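Local coordinates for protein metallocarboxypeptidase (Trypanosoma cruzi, PDB 3DWC) that probably acts as a metal-dependent carboxypeptidase of the M32 family, releasing C-terminal amino acids other than proline with broad specificity, at residues F128-F139 and L407-F417; E380-E388 and T398-Q408. All coordinates share one frame; numbering follows the deposited sequence.

In the fold
Both contacts show how a long loop without regular secondary structure is fixed by laying it against helices, here the loop between helices 382-394 and 421-441. Interaction 1 sets the later part of that loop against helix 125-147; interaction 2 folds its earlier part back onto helix 382-394. They share Leu407 and Gln408, their centres lie about 14 Å apart, and Trp412 and Val382 touch between them. Each is mostly buried, though interaction 2 runs out to exposed Leu399. The chemistry differs accordingly: interaction 1 has no hydrogen bond across it and rests on aromatic and aliphatic groups, whereas interaction 2 combines a tryptophan face with an asparagine that binds loop amides.

Interaction 1: residues F128-F139 and L407-F417; sequences FLPTLKELIALF and LQDVHWSGGMF
Leu407 opens the contact by laying its CD2 methyl obliquely against the ring of Phe128, 3.7 Å from CD2 of the phenylalanine, the two side chains running side by side but in opposite senses. The loop then swings away from the helix, and Asp409 turns to Arg350 and Arg365. Contact resumes at Trp412. Its CE3 atom meets CD2 of Leu132 at 3.8 Å, while its NE1 is engaged by Glu369 of helix 358-374. The backbone of Trp412 takes part as well: its O lies 3.5 Å from CD1 of Leu135 and also reaches the edge of the Phe139 ring.

A type I turn from Trp412 to Gly415 keeps the chain beside the helix. Gly415, with positive phi (65°), sets its CA in the plane of the Phe139 ring, 3.5 Å from CE2. Phe417 then covers one face of that ring. Its CB stands almost over the centre, 3.8 Å from the Phe139 centroid, in a CH-pi contact, and the two rings are offset, with planes at 23° and little overlap. CG of Phe139 lies anti to its carbonyl carbon (chi1 -67°), which directs the ring to the loop. On the neighbouring helical turn, CD1 of Ile136 approaches CZ of Phe417 at 3.7 Å, and the same phenylalanine puts CE1 over a face of Trp412. The arrangement is a buried aromatic cluster joining a helix to a loop in the largely helical M32 carboxypeptidase fold, away from the cobalt ligands.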
loop_
_atom_site.group_PDB
_atom_site.type_symbol
_atom_site.label_atom_id
_atom_site.label_comp_id
_atom_site.label_asym_id
_atom_site.label_seq_id
_atom_site.Cartn_x
_atom_site.Cartn_y
_atom_site.Cartn_z
ATOM N N PHE B 128 5.960 32.337 -15.697
ATOM C CA PHE B 128 4.902 31.339 -15.824
ATOM C C PHE B 128 4.120 31.543 -17.110
ATOM O O PHE B 128 3.723 30.579 -17.750
ATOM C CB PHE B 128 3.957 31.390 -14.624
ATOM C CG PHE B 128 2.965 30.246 -14.582
ATOM C CD1 PHE B 128 3.405 28.919 -14.560
ATOM C CD2 PHE B 128 1.600 30.491 -14.560
ATOM C CE1 PHE B 128 2.496 27.856 -14.523
ATOM C CE2 PHE B 128 0.680 29.427 -14.520
ATOM C CZ PHE B 128 1.134 28.110 -14.508
ATOM N N LEU B 129 3.957 32.805 -17.504
ATOM C CA LEU B 129 3.001 33.215 -18.547
ATOM C C LEU B 129 3.046 32.441 -19.860
ATOM O O LEU B 129 1.993 32.199 -20.445
ATOM C CB LEU B 129 3.136 34.716 -18.839
ATOM C CG LEU B 129 2.221 35.327 -19.908
ATOM C CD1 LEU B 129 0.739 35.063 -19.608
ATOM C CD2 LEU B 129 2.495 36.818 -20.031
ATOM N N PRO B 130 4.252 32.086 -20.354
ATOM C CA PRO B 130 4.283 31.308 -21.598
ATOM C C PRO B 130 3.606 29.948 -21.440
ATOM O O PRO B 130 2.776 29.578 -22.279
ATOM C CB PRO B 130 5.787 31.164 -21.898
ATOM C CG PRO B 130 6.450 32.257 -21.109
ATOM C CD PRO B 130 5.612 32.386 -19.867
ATOM N N THR B 131 3.952 29.230 -20.368
ATOM C CA THR B 131 3.242 28.002 -19.984
ATOM C C THR B 131 1.738 28.258 -19.853
ATOM O O THR B 131 0.940 27.576 -20.479
ATOM C CB THR B 131 3.710 27.438 -18.616
ATOM O OG1 THR B 131 5.110 27.142 -18.649
ATOM C CG2 THR B 131 2.932 26.168 -18.273
ATOM N N LEU B 132 1.375 29.257 -19.047
ATOM C CA LEU B 132 -0.034 29.541 -18.749
ATOM C C LEU B 132 -0.837 29.750 -20.042
ATOM O O LEU B 132 -1.920 29.184 -20.191
ATOM C CB LEU B 132 -0.153 30.738 -17.775
ATOM C CG LEU B 132 -1.421 31.038 -16.924
ATOM C CD1 LEU B 132 -2.118 32.293 -17.394
ATOM C CD2 LEU B 132 -2.452 29.864 -16.776
ATOM N N LYS B 133 -0.285 30.514 -20.986
ATOM C CA LYS B 133 -0.895 30.684 -22.313
ATOM C C LYS B 133 -1.159 29.353 -23.011
ATOM O O LYS B 133 -2.168 29.218 -23.696
ATOM C CB LYS B 133 -0.013 31.553 -23.226
ATOM C CG LYS B 133 -0.067 33.058 -22.925
ATOM C CD LYS B 133 1.097 33.839 -23.562
ATOM C CE LYS B 133 0.759 34.414 -24.943
ATOM N NZ LYS B 133 0.689 33.385 -26.029
ATOM N N GLU B 134 -0.253 28.386 -22.850
ATOM C CA GLU B 134 -0.390 27.062 -23.505
ATOM C C GLU B 134 -1.442 26.177 -22.817
ATOM O O GLU B 134 -2.187 25.446 -23.479
ATOM C CB GLU B 134 0.945 26.307 -23.526
ATOM C CG GLU B 134 1.997 26.875 -24.459
ATOM C CD GLU B 134 3.214 25.958 -24.547
ATOM O OE1 GLU B 134 4.306 26.352 -24.057
ATOM O OE2 GLU B 134 3.063 24.833 -25.079
ATOM N N LEU B 135 -1.461 26.226 -21.490
ATOM C CA LEU B 135 -2.517 25.573 -20.685
ATOM C C LEU B 135 -3.890 26.038 -21.134
ATOM O O LEU B 135 -4.718 25.238 -21.543
ATOM C CB LEU B 135 -2.311 25.866 -19.204
ATOM C CG LEU B 135 -1.078 25.168 -18.625
ATOM C CD1 LEU B 135 -0.759 25.695 -17.248
ATOM C CD2 LEU B 135 -1.280 23.640 -18.608
ATOM N N ILE B 136 -4.091 27.349 -21.122
ATOM C CA ILE B 136 -5.372 27.921 -21.498
ATOM C C ILE B 136 -5.773 27.518 -22.922
ATOM O O ILE B 136 -6.959 27.351 -23.200
ATOM C CB ILE B 136 -5.388 29.481 -21.344
ATOM C CG1 ILE B 136 -5.157 29.886 -19.887
ATOM C CG2 ILE B 136 -6.719 30.084 -21.821
ATOM C CD1 ILE B 136 -6.239 29.410 -18.924
ATOM N N ALA B 137 -4.805 27.360 -23.825
ATOM C CA ALA B 137 -5.120 26.933 -25.193
ATOM C C ALA B 137 -5.465 25.448 -25.234
ATOM O O ALA B 137 -6.331 25.028 -25.992
ATOM C CB ALA B 137 -3.963 27.243 -26.131
ATOM N N LEU B 138 -4.774 24.666 -24.408
ATOM C CA LEU B 138 -5.051 23.230 -24.250
ATOM C C LEU B 138 -6.456 22.974 -23.661
ATOM O O LEU B 138 -7.195 22.099 -24.150
ATOM C CB LEU B 138 -3.983 22.592 -23.349
ATOM C CG LEU B 138 -3.731 21.081 -23.383
ATOM C CD1 LEU B 138 -4.779 20.333 -22.580
ATOM C CD2 LEU B 138 -3.667 20.540 -24.789
ATOM N N PHE B 139 -6.807 23.740 -22.619
ATOM C CA PHE B 139 -8.119 23.642 -21.953
ATOM C C PHE B 139 -9.241 23.981 -22.896
ATOM O O PHE B 139 -10.278 23.302 -22.897
ATOM C CB PHE B 139 -8.227 24.609 -20.764
ATOM C CG PHE B 139 -7.322 24.295 -19.618
ATOM C CD1 PHE B 139 -6.762 25.320 -18.879
ATOM C CD2 PHE B 139 -7.053 22.973 -19.237
ATOM C CE1 PHE B 139 -5.945 25.049 -17.808
ATOM C CE2 PHE B 139 -6.246 22.703 -18.166
ATOM C CZ PHE B 139 -5.684 23.732 -17.457
ATOM N N LEU B 407 -0.923 32.964 -8.723
ATOM C CA LEU B 407 -0.060 31.761 -8.719
ATOM C C LEU B 407 -0.238 30.814 -7.517
ATOM O O LEU B 407 0.446 29.791 -7.447
ATOM C CB LEU B 407 1.424 32.155 -8.786
ATOM C CG LEU B 407 1.943 32.957 -9.983
ATOM C CD1 LEU B 407 3.436 33.207 -9.799
ATOM C CD2 LEU B 407 1.661 32.253 -11.325
ATOM N N GLN B 408 -1.118 31.144 -6.575
ATOM C CA GLN B 408 -1.188 30.398 -5.330
ATOM C C GLN B 408 -1.688 28.961 -5.454
ATOM O O GLN B 408 -1.296 28.127 -4.656
ATOM C CB GLN B 408 -2.057 31.137 -4.309
ATOM C CG GLN B 408 -3.536 31.137 -4.624
ATOM C CD GLN B 408 -4.365 31.740 -3.529
ATOM O OE1 GLN B 408 -5.065 31.035 -2.767
ATOM N NE2 GLN B 408 -4.303 33.040 -3.426
ATOM N N ASP B 409 -2.555 28.659 -6.425
ATOM C CA ASP B 409 -3.124 27.298 -6.514
ATOM C C ASP B 409 -2.458 26.448 -7.619
ATOM O O ASP B 409 -2.232 26.927 -8.735
ATOM C CB ASP B 409 -4.651 27.337 -6.724
ATOM C CG ASP B 409 -5.422 27.709 -5.454
ATOM O OD1 ASP B 409 -6.467 28.380 -5.575
ATOM O OD2 ASP B 409 -5.013 27.322 -4.327
ATOM N N VAL B 410 -2.205 25.183 -7.286
ATOM C CA VAL B 410 -1.626 24.187 -8.209
ATOM C C VAL B 410 -2.531 23.799 -9.394
ATOM O O VAL B 410 -2.050 23.384 -10.457
ATOM C CB VAL B 410 -1.287 22.870 -7.433
ATOM C CG1 VAL B 410 -2.546 22.130 -7.053
ATOM C CG2 VAL B 410 -0.317 21.983 -8.258
ATOM N N HIS B 411 -3.833 23.980 -9.205
ATOM C CA HIS B 411 -4.874 23.425 -10.070
ATOM C C HIS B 411 -4.614 23.575 -11.564
ATOM O O HIS B 411 -4.720 22.602 -12.306
ATOM C CB HIS B 411 -6.232 24.042 -9.681
ATOM C CG HIS B 411 -6.700 23.619 -8.319
ATOM N ND1 HIS B 411 -6.013 23.938 -7.165
ATOM C CD2 HIS B 411 -7.757 22.863 -7.927
ATOM C CE1 HIS B 411 -6.623 23.400 -6.124
ATOM N NE2 HIS B 411 -7.687 22.745 -6.557
ATOM N N TRP B 412 -4.281 24.773 -12.016
ATOM C CA TRP B 412 -4.122 24.980 -13.445
ATOM C C TRP B 412 -2.865 24.275 -14.010
ATOM O O TRP B 412 -2.868 23.824 -15.161
ATOM C CB TRP B 412 -4.108 26.469 -13.775
ATOM C CG TRP B 412 -5.387 27.179 -13.462
ATOM C CD1 TRP B 412 -6.601 26.612 -13.111
ATOM C CD2 TRP B 412 -5.604 28.592 -13.510
ATOM N NE1 TRP B 412 -7.539 27.602 -12.921
ATOM C CE2 TRP B 412 -6.957 28.823 -13.156
ATOM C CE3 TRP B 412 -4.780 29.694 -13.790
ATOM C CZ2 TRP B 412 -7.508 30.113 -13.089
ATOM C CZ3 TRP B 412 -5.333 30.983 -13.725
ATOM C CH2 TRP B 412 -6.685 31.175 -13.380
ATOM N N SER B 413 -1.813 24.182 -13.197
ATOM C CA SER B 413 -0.624 23.384 -13.539
ATOM C C SER B 413 -0.970 21.944 -13.846
ATOM O O SER B 413 -0.442 21.358 -14.808
ATOM C CB SER B 413 0.364 23.375 -12.385
ATOM O OG SER B 413 0.726 24.700 -12.089
ATOM N N GLY B 414 -1.860 21.373 -13.027
ATOM C CA GLY B 414 -2.167 19.950 -13.101
ATOM C C GLY B 414 -3.338 19.693 -14.015
ATOM O O GLY B 414 -3.970 18.634 -13.932
ATOM N N GLY B 415 -3.664 20.677 -14.852
ATOM C CA GLY B 415 -4.707 20.518 -15.847
ATOM C C GLY B 415 -6.106 20.330 -15.295
ATOM O O GLY B 415 -6.874 19.536 -15.841
ATOM N N MET B 416 -6.424 21.054 -14.218
ATOM C CA MET B 416 -7.742 21.041 -13.609
ATOM C C MET B 416 -8.429 22.389 -13.796
ATOM O O MET B 416 -8.124 23.371 -13.104
ATOM C CB MET B 416 -7.623 20.693 -12.133
ATOM C CG MET B 416 -7.155 19.251 -11.892
ATOM S SD MET B 416 -7.096 18.874 -10.136
ATOM C CE MET B 416 -5.486 19.543 -9.725
ATOM N N PHE B 417 -9.327 22.426 -14.778
ATOM C CA PHE B 417 -10.083 23.607 -15.130
ATOM C C PHE B 417 -11.540 23.187 -15.080
ATOM O O PHE B 417 -11.887 22.108 -15.592
ATOM C CB PHE B 417 -9.711 24.050 -16.551
ATOM C CG PHE B 417 -9.515 25.529 -16.694
ATOM C CD1 PHE B 417 -8.417 26.144 -16.137
ATOM C CD2 PHE B 417 -10.428 26.302 -17.373
ATOM C CE1 PHE B 417 -8.232 27.512 -16.260
ATOM C CE2 PHE B 417 -10.237 27.665 -17.501
ATOM C CZ PHE B 417 -9.137 28.260 -16.945
#

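Interaction 2: residues E380-E388 and T398-Q408; sequences EEVPRVWNE and TLGNDKEGCLQ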
loop_
_atom_site.group_PDB
_atom_site.type_symbol
_atom_site.label_atom_id
_atom_site.label_comp_id
_atom_site.label_asym_id
_atom_site.label_seq_id
_atom_site.Cartn_x
_atom_site.Cartn_y
_atom_site.Cartn_z
ATOM N N GLU B 380 -2.479 36.805 -20.162
ATOM C CA GLU B 380 -1.852 38.117 -19.924
ATOM C C GLU B 380 -2.492 38.931 -18.801
ATOM O O GLU B 380 -1.797 39.591 -18.024
ATOM C CB GLU B 380 -1.944 38.981 -21.211
ATOM C CG GLU B 380 -0.867 38.777 -22.266
ATOM C CD GLU B 380 -1.034 37.498 -23.120
ATOM O OE1 GLU B 380 -0.286 37.388 -24.125
ATOM O OE2 GLU B 380 -1.879 36.614 -22.793
ATOM N N GLU B 381 -3.823 38.890 -18.752
ATOM C CA GLU B 381 -4.627 39.794 -17.945
ATOM C C GLU B 381 -5.018 39.225 -16.582
ATOM O O GLU B 381 -5.644 39.927 -15.781
ATOM C CB GLU B 381 -5.892 40.139 -18.730
ATOM C CG GLU B 381 -5.590 40.686 -20.143
ATOM C CD GLU B 381 -6.840 40.987 -20.960
ATOM O OE1 GLU B 381 -7.174 40.181 -21.852
ATOM O OE2 GLU B 381 -7.491 42.027 -20.722
ATOM N N VAL B 382 -4.658 37.967 -16.325
ATOM C CA VAL B 382 -5.095 37.270 -15.110
ATOM C C VAL B 382 -4.753 38.040 -13.832
ATOM O O VAL B 382 -5.642 38.262 -13.006
ATOM C CB VAL B 382 -4.581 35.808 -15.044
ATOM C CG1 VAL B 382 -4.836 35.183 -13.630
ATOM C CG2 VAL B 382 -5.236 34.973 -16.139
ATOM N N PRO B 383 -3.486 38.452 -13.665
ATOM C CA PRO B 383 -3.090 39.220 -12.468
ATOM C C PRO B 383 -3.903 40.475 -12.218
ATOM O O PRO B 383 -4.308 40.739 -11.079
ATOM C CB PRO B 383 -1.635 39.592 -12.762
ATOM C CG PRO B 383 -1.164 38.486 -13.651
ATOM C CD PRO B 383 -2.324 38.222 -14.549
ATOM N N ARG B 384 -4.126 41.233 -13.279
ATOM C CA ARG B 384 -4.926 42.445 -13.208
ATOM C C ARG B 384 -6.335 42.140 -12.697
ATOM O O ARG B 384 -6.815 42.760 -11.755
ATOM C CB ARG B 384 -4.978 43.100 -14.594
ATOM C CG ARG B 384 -5.389 44.570 -14.608
ATOM C CD ARG B 384 -6.768 44.780 -15.228
ATOM N NE ARG B 384 -6.892 44.103 -16.523
ATOM C CZ ARG B 384 -8.039 43.906 -17.170
ATOM N NH1 ARG B 384 -9.187 44.350 -16.671
ATOM N NH2 ARG B 384 -8.031 43.266 -18.333
ATOM N N VAL B 385 -6.973 41.159 -13.313
ATOM C CA VAL B 385 -8.346 40.785 -12.999
ATOM C C VAL B 385 -8.449 40.061 -11.638
ATOM O O VAL B 385 -9.441 40.195 -10.952
ATOM C CB VAL B 385 -8.912 39.876 -14.116
ATOM C CG1 VAL B 385 -10.304 39.385 -13.755
ATOM C CG2 VAL B 385 -8.925 40.622 -15.478
ATOM N N TRP B 386 -7.419 39.300 -11.271
ATOM C CA TRP B 386 -7.340 38.652 -9.952
ATOM C C TRP B 386 -7.370 39.696 -8.857
ATOM O O TRP B 386 -8.107 39.561 -7.872
ATOM C CB TRP B 386 -6.041 37.872 -9.823
ATOM C CG TRP B 386 -6.017 36.975 -8.657
ATOM C CD1 TRP B 386 -5.778 37.309 -7.364
ATOM C CD2 TRP B 386 -6.231 35.574 -8.682
ATOM N NE1 TRP B 386 -5.835 36.189 -6.565
ATOM C CE2 TRP B 386 -6.116 35.108 -7.356
ATOM C CE3 TRP B 386 -6.521 34.657 -9.698
ATOM C CZ2 TRP B 386 -6.274 33.779 -7.020
ATOM C CZ3 TRP B 386 -6.687 33.301 -9.352
ATOM C CH2 TRP B 386 -6.548 32.889 -8.034
ATOM N N ASN B 387 -6.564 40.743 -9.060
ATOM C CA ASN B 387 -6.497 41.884 -8.151
ATOM C C ASN B 387 -7.814 42.672 -8.073
ATOM O O ASN B 387 -8.240 43.090 -6.987
ATOM C CB ASN B 387 -5.358 42.809 -8.566
ATOM C CG ASN B 387 -5.289 44.059 -7.710
ATOM O OD1 ASN B 387 -5.026 43.991 -6.512
ATOM N ND2 ASN B 387 -5.555 45.205 -8.318
ATOM N N GLU B 388 -8.433 42.912 -9.227
ATOM C CA GLU B 388 -9.721 43.612 -9.285
ATOM C C GLU B 388 -10.774 42.912 -8.438
ATOM O O GLU B 388 -11.491 43.527 -7.648
ATOM C CB GLU B 388 -10.237 43.672 -10.724
ATOM C CG GLU B 388 -9.545 44.697 -11.611
ATOM C CD GLU B 388 -10.082 44.686 -13.044
ATOM O OE1 GLU B 388 -9.862 45.684 -13.786
ATOM O OE2 GLU B 388 -10.725 43.679 -13.428
ATOM N N THR B 398 -3.727 42.456 -4.461
ATOM C CA THR B 398 -2.676 41.513 -4.846
ATOM C C THR B 398 -1.727 42.037 -5.933
ATOM O O THR B 398 -0.784 41.333 -6.306
ATOM C CB THR B 398 -3.293 40.198 -5.385
ATOM O OG1 THR B 398 -4.034 40.471 -6.584
ATOM C CG2 THR B 398 -4.211 39.549 -4.343
ATOM N N LEU B 399 -1.972 43.242 -6.453
ATOM C CA LEU B 399 -1.124 43.804 -7.530
ATOM C C LEU B 399 0.331 43.713 -7.107
ATOM O O LEU B 399 0.706 44.227 -6.045
ATOM C CB LEU B 399 -1.499 45.254 -7.882
ATOM C CG LEU B 399 -0.936 45.794 -9.214
ATOM C CD1 LEU B 399 -1.972 46.625 -9.962
ATOM C CD2 LEU B 399 0.339 46.617 -9.012
ATOM N N GLY B 400 1.113 42.978 -7.905
ATOM C CA GLY B 400 2.553 42.803 -7.666
ATOM C C GLY B 400 2.868 41.605 -6.798
ATOM O O GLY B 400 4.029 41.261 -6.626
ATOM N N ASN B 401 1.828 40.974 -6.256
ATOM C CA ASN B 401 1.959 39.801 -5.378
ATOM C C ASN B 401 1.266 38.592 -5.989
ATOM O O ASN B 401 0.259 38.098 -5.473
ATOM C CB ASN B 401 1.369 40.078 -3.991
ATOM C CG ASN B 401 1.722 39.004 -2.978
ATOM O OD1 ASN B 401 2.253 37.956 -3.331
ATOM N ND2 ASN B 401 1.430 39.265 -1.708
ATOM N N ASP B 402 1.833 38.093 -7.080
ATOM C CA ASP B 402 1.234 36.978 -7.803
ATOM C C ASP B 402 1.386 35.667 -7.045
ATOM O O ASP B 402 0.508 34.797 -7.113
ATOM C CB ASP B 402 1.831 36.919 -9.197
ATOM C CG ASP B 402 1.599 38.201 -9.949
ATOM O OD1 ASP B 402 0.414 38.600 -10.087
ATOM O OD2 ASP B 402 2.595 38.830 -10.368
ATOM N N LYS B 403 2.476 35.548 -6.290
ATOM C CA LYS B 403 2.697 34.427 -5.355
ATOM C C LYS B 403 1.467 34.059 -4.487
ATOM O O LYS B 403 1.032 32.884 -4.418
ATOM C CB LYS B 403 3.883 34.799 -4.449
ATOM C CG LYS B 403 4.183 33.798 -3.319
ATOM C CD LYS B 403 5.653 33.904 -2.893
ATOM C CE LYS B 403 6.070 32.817 -1.952
ATOM N NZ LYS B 403 7.512 32.902 -1.681
ATOM N N GLU B 404 0.927 35.074 -3.813
ATOM C CA GLU B 404 -0.281 34.932 -2.991
ATOM C C GLU B 404 -1.518 35.414 -3.746
ATOM O O GLU B 404 -2.609 35.458 -3.185
ATOM C CB GLU B 404 -0.121 35.722 -1.684
ATOM C CG GLU B 404 1.198 35.453 -0.947
ATOM C CD GLU B 404 1.223 36.074 0.441
ATOM O OE1 GLU B 404 1.361 37.294 0.541
ATOM O OE2 GLU B 404 1.067 35.340 1.439
ATOM N N GLY B 405 -1.336 35.784 -5.006
ATOM C CA GLY B 405 -2.415 36.133 -5.923
ATOM C C GLY B 405 -2.677 34.973 -6.862
ATOM O O GLY B 405 -2.924 33.860 -6.408
ATOM N N CYS B 406 -2.589 35.216 -8.171
ATOM C CA CYS B 406 -2.986 34.217 -9.184
ATOM C C CYS B 406 -2.153 32.938 -9.235
ATOM O O CYS B 406 -2.653 31.913 -9.698
ATOM C CB CYS B 406 -3.104 34.848 -10.593
ATOM S SG CYS B 406 -1.608 35.575 -11.303
ATOM N N LEU B 407 -0.923 32.964 -8.723
ATOM C CA LEU B 407 -0.060 31.761 -8.719
ATOM C C LEU B 407 -0.238 30.814 -7.517
ATOM O O LEU B 407 0.446 29.791 -7.447
ATOM C CB LEU B 407 1.424 32.155 -8.786
ATOM C CG LEU B 407 1.943 32.957 -9.983
ATOM C CD1 LEU B 407 3.436 33.207 -9.799
ATOM C CD2 LEU B 407 1.661 32.253 -11.325
ATOM N N GLN B 408 -1.118 31.144 -6.575
ATOM C CA GLN B 408 -1.188 30.398 -5.330
ATOM C C GLN B 408 -1.688 28.961 -5.454
ATOM O O GLN B 408 -1.296 28.127 -4.656
ATOM C CB GLN B 408 -2.057 31.137 -4.309
ATOM C CG GLN B 408 -3.536 31.137 -4.624
ATOM C CD GLN B 408 -4.365 31.740 -3.529
ATOM O OE1 GLN B 408 -5.065 31.035 -2.767
ATOM N NE2 GLN B 408 -4.303 33.040 -3.426
HETATM O O HOH W 1 -5.194 36.376 -3.561
#
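The indole of Trp386 has the backbone of Gly405 and Cys406 lying across one face. Cys406 CA stands over the six-membered ring, 3.5 Å from its centroid and 10° off the normal, a CH-pi contact, and Gly405 C sits nearer the rim of the indole. At the edge are Thr398 OG1, beside CD1, and a water in the ring plane. That water accepts from Trp386 NE1 at 3.1 Å and donates to Glu404 O, so the buried indole N-H is tied to the loop through one bridging molecule. Leu364, Arg365 and Ile368 of helix 358-374 also touch the indole. In the helical M32 fold this is a loop folded back on the helix it follows: the chain leaves helix 382-394 and returns along its flank through a type II turn at Thr398-Asn401 and a type I turn at Gly405-Gln408.

Residues one helical turn before Trp386 continue the apolar surface. CG1 of Val382 meets Cys406 CB at 3.5 Å, and the ring of Pro383 packs its CG against Cys406 SG and its CB near OD1 of Asp402. The sulfur lies between the backbone N and carbonyl carbon of its own residue (chi1 61°), which turns it to the proline. Phe125 of helix 125-147 also touches Pro383, Asp402 and Cys406. Within the loop, Asn401 OD1 accepts from Glu404 N in an Asx motif, and Asn401 ND2 returns a bond to the anti lone pair of Glu404 OE1.

Farther along the helix, the carboxamide of Asn387 grips the start of the type II turn. Its OD1 takes a weak, bent bond from Leu399 N at 3.1 Å and a straighter one from Thr398 N at 2.9 Å, N-H...O 162°, with the donor in the carbonyl plane.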